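Local atomic coordinates of Glyoxalase/bleomycin resistance protein/dioxygenase (Sphaerobacter thermophilus, PDB entry 4HC5), a protein that is of uncertain function but belongs to the glyoxalase/bleomycin resistance/dioxygenase superfamily and may act as a dioxygenase. Residues G78-I83 with G125-L130. Numbering follows the deposited sequence.
Sequences GGYTGI and GNQFFL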
loop_
_atom_site.group_PDB
_atom_site.type_symbol
_atom_site.label_atom_id
_atom_site.label_comp_id
_atom_site.label_asym_id
_atom_site.label_seq_id
_atom_site.Cartn_x
_atom_site.Cartn_y
_atom_site.Cartn_z
ATOM N N GLY A 78 -2.599 -10.702 9.863
ATOM C CA GLY A 78 -4.014 -10.740 10.211
ATOM C C GLY A 78 -4.600 -9.362 10.468
ATOM O O GLY A 78 -3.882 -8.453 10.936
ATOM N N GLY A 79 -5.859 -9.214 10.164
ATOM C CA GLY A 79 -6.518 -7.965 10.363
ATOM C C GLY A 79 -6.663 -7.133 9.108
ATOM O O GLY A 79 -6.290 -7.512 8.050
ATOM N N TYR A 80 -7.244 -5.964 9.287
ATOM C CA TYR A 80 -7.383 -5.004 8.196
ATOM C C TYR A 80 -6.070 -4.564 7.657
ATOM O O TYR A 80 -5.279 -4.099 8.383
ATOM C CB TYR A 80 -8.128 -3.772 8.677
ATOM C CG TYR A 80 -9.498 -4.112 8.980
ATOM C CD1 TYR A 80 -10.369 -4.483 7.983
ATOM C CD2 TYR A 80 -9.939 -4.128 10.289
ATOM C CE1 TYR A 80 -11.667 -4.836 8.280
ATOM C CE2 TYR A 80 -11.233 -4.470 10.596
ATOM C CZ TYR A 80 -12.078 -4.830 9.590
ATOM O OH TYR A 80 -13.338 -5.162 9.919
ATOM N N THR A 81 -5.860 -4.732 6.363
ATOM C CA THR A 81 -4.612 -4.338 5.750
ATOM C C THR A 81 -4.594 -2.863 5.392
ATOM O O THR A 81 -3.567 -2.321 5.211
ATOM C CB THR A 81 -4.337 -5.099 4.455
ATOM O OG1 THR A 81 -5.390 -4.877 3.533
ATOM C CG2 THR A 81 -4.181 -6.585 4.709
ATOM N N GLY A 82 -5.764 -2.289 5.264
ATOM C CA GLY A 82 -5.857 -0.904 4.728
ATOM C C GLY A 82 -5.673 -0.891 3.222
ATOM O O GLY A 82 -5.576 0.160 2.603
ATOM N N ILE A 83 -5.592 -2.056 2.591
ATOM C CA ILE A 83 -5.438 -2.194 1.109
ATOM C C ILE A 83 -6.805 -2.486 0.525
ATOM O O ILE A 83 -7.507 -3.424 0.900
ATOM C CB ILE A 83 -4.409 -3.247 0.701
ATOM C CG1 ILE A 83 -3.020 -2.823 1.168
ATOM C CG2 ILE A 83 -4.404 -3.489 -0.821
ATOM C CD1 ILE A 83 -1.925 -3.896 1.102
ATOM N N GLY A 125 -5.470 -14.439 7.427
ATOM C CA GLY A 125 -6.440 -13.548 7.970
ATOM C C GLY A 125 -6.266 -12.060 7.623
ATOM O O GLY A 125 -6.966 -11.197 8.185
ATOM N N ASN A 126 -5.339 -11.802 6.701
ATOM C CA ASN A 126 -5.259 -10.399 6.181
ATOM C C ASN A 126 -6.502 -10.084 5.334
ATOM O O ASN A 126 -6.790 -10.813 4.393
ATOM C CB ASN A 126 -4.031 -10.261 5.314
ATOM C CG ASN A 126 -2.709 -10.417 6.097
ATOM O OD1 ASN A 126 -2.550 -9.778 7.144
ATOM N ND2 ASN A 126 -1.787 -11.246 5.600
ATOM N N GLN A 127 -7.137 -8.984 5.702
ATOM C CA GLN A 127 -8.397 -8.578 5.073
ATOM C C GLN A 127 -8.224 -7.428 4.063
ATOM O O GLN A 127 -7.512 -6.449 4.278
ATOM C CB GLN A 127 -9.440 -8.172 6.117
ATOM C CG GLN A 127 -10.869 -8.174 5.513
ATOM C CD GLN A 127 -11.950 -7.916 6.562
ATOM O OE1 GLN A 127 -12.882 -8.728 6.811
ATOM N NE2 GLN A 127 -11.857 -6.773 7.133
ATOM N N PHE A 128 -8.878 -7.690 2.927
ATOM C CA PHE A 128 -8.883 -6.675 1.819
ATOM C C PHE A 128 -10.318 -6.268 1.568
ATOM O O PHE A 128 -11.252 -7.090 1.589
ATOM C CB PHE A 128 -8.298 -7.289 0.544
ATOM C CG PHE A 128 -6.893 -7.750 0.678
ATOM C CD1 PHE A 128 -5.846 -6.919 0.515
ATOM C CD2 PHE A 128 -6.599 -9.040 1.063
ATOM C CE1 PHE A 128 -4.550 -7.338 0.661
ATOM C CE2 PHE A 128 -5.301 -9.469 1.261
ATOM C CZ PHE A 128 -4.245 -8.605 1.001
ATOM N N PHE A 129 -10.483 -5.018 1.120
ATOM C CA PHE A 129 -11.752 -4.484 0.608
ATOM C C PHE A 129 -11.694 -4.602 -0.912
ATOM O O PHE A 129 -10.714 -4.158 -1.517
ATOM C CB PHE A 129 -11.880 -3.049 1.062
ATOM C CG PHE A 129 -13.217 -2.388 0.781
ATOM C CD1 PHE A 129 -14.408 -3.038 1.110
ATOM C CD2 PHE A 129 -13.298 -1.075 0.330
ATOM C CE1 PHE A 129 -15.609 -2.381 0.920
ATOM C CE2 PHE A 129 -14.499 -0.431 0.161
ATOM C CZ PHE A 129 -15.668 -1.115 0.484
ATOM N N LEU A 130 -12.677 -5.288 -1.523
ATOM C CA LEU A 130 -12.758 -5.581 -2.900
ATOM C C LEU A 130 -13.907 -4.757 -3.469
ATOM O O LEU A 130 -15.046 -4.915 -3.061
ATOM C CB LEU A 130 -12.982 -7.072 -3.159
ATOM C CG LEU A 130 -13.069 -7.505 -4.598
ATOM C CD1 LEU A 130 -11.771 -7.223 -5.355
ATOM C CD2 LEU A 130 -13.455 -9.015 -4.715
#
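The carbonyl oxygen of Q127 is gripped twice by T81: T81 OG1 donates to Q127 O at 2.7 Å, and the backbone T81 N reaches the same Q127 O at 3.2 Å. The amide N-H arrives in the carbonyl plane, the hydroxyl tilted 26° from it. A chi1 of 59° tucks T81 OG1 back over its own main chain, where it also accepts from I83 N at 3.0 Å. This ST turn folds the chain around G82, whose phi is positive, and the parallel pairing loosens here; further along, the bond from F129 N to I83 O is long and weak.

Nearer the start of both strands two backbone bonds pair them, Q127 N to G79 O and G79 N to G125 O. Just before strand 79-87 begins, the N126 side chain adds a bond: N126 OD1 accepts from G78 N at 2.9 Å, approached from above the amide plane, while ND2 of N126 bonds I20 O, fixing the amide's rotation and tying in strand 13-20.

T81 CG2 lies over one face of the F128 ring, offset toward its rim, and also packs on N126 CB at 3.7 Å. I83 runs alongside F128, its CB 3.9 Å from F128 CD1 and its CG2 at the ring edge. Y80 and Q127 share the other face of the sheet.

Within this chain strand 79-87 is the outermost strand of one of two four-stranded mixed sheets, and G82 O bonds T18 OG1 of the second subunit. Beside it runs strand 126-132, completing the parallel first-and-last strand pair of the βαβββ module characteristic of the vicinal oxygen chelate fold.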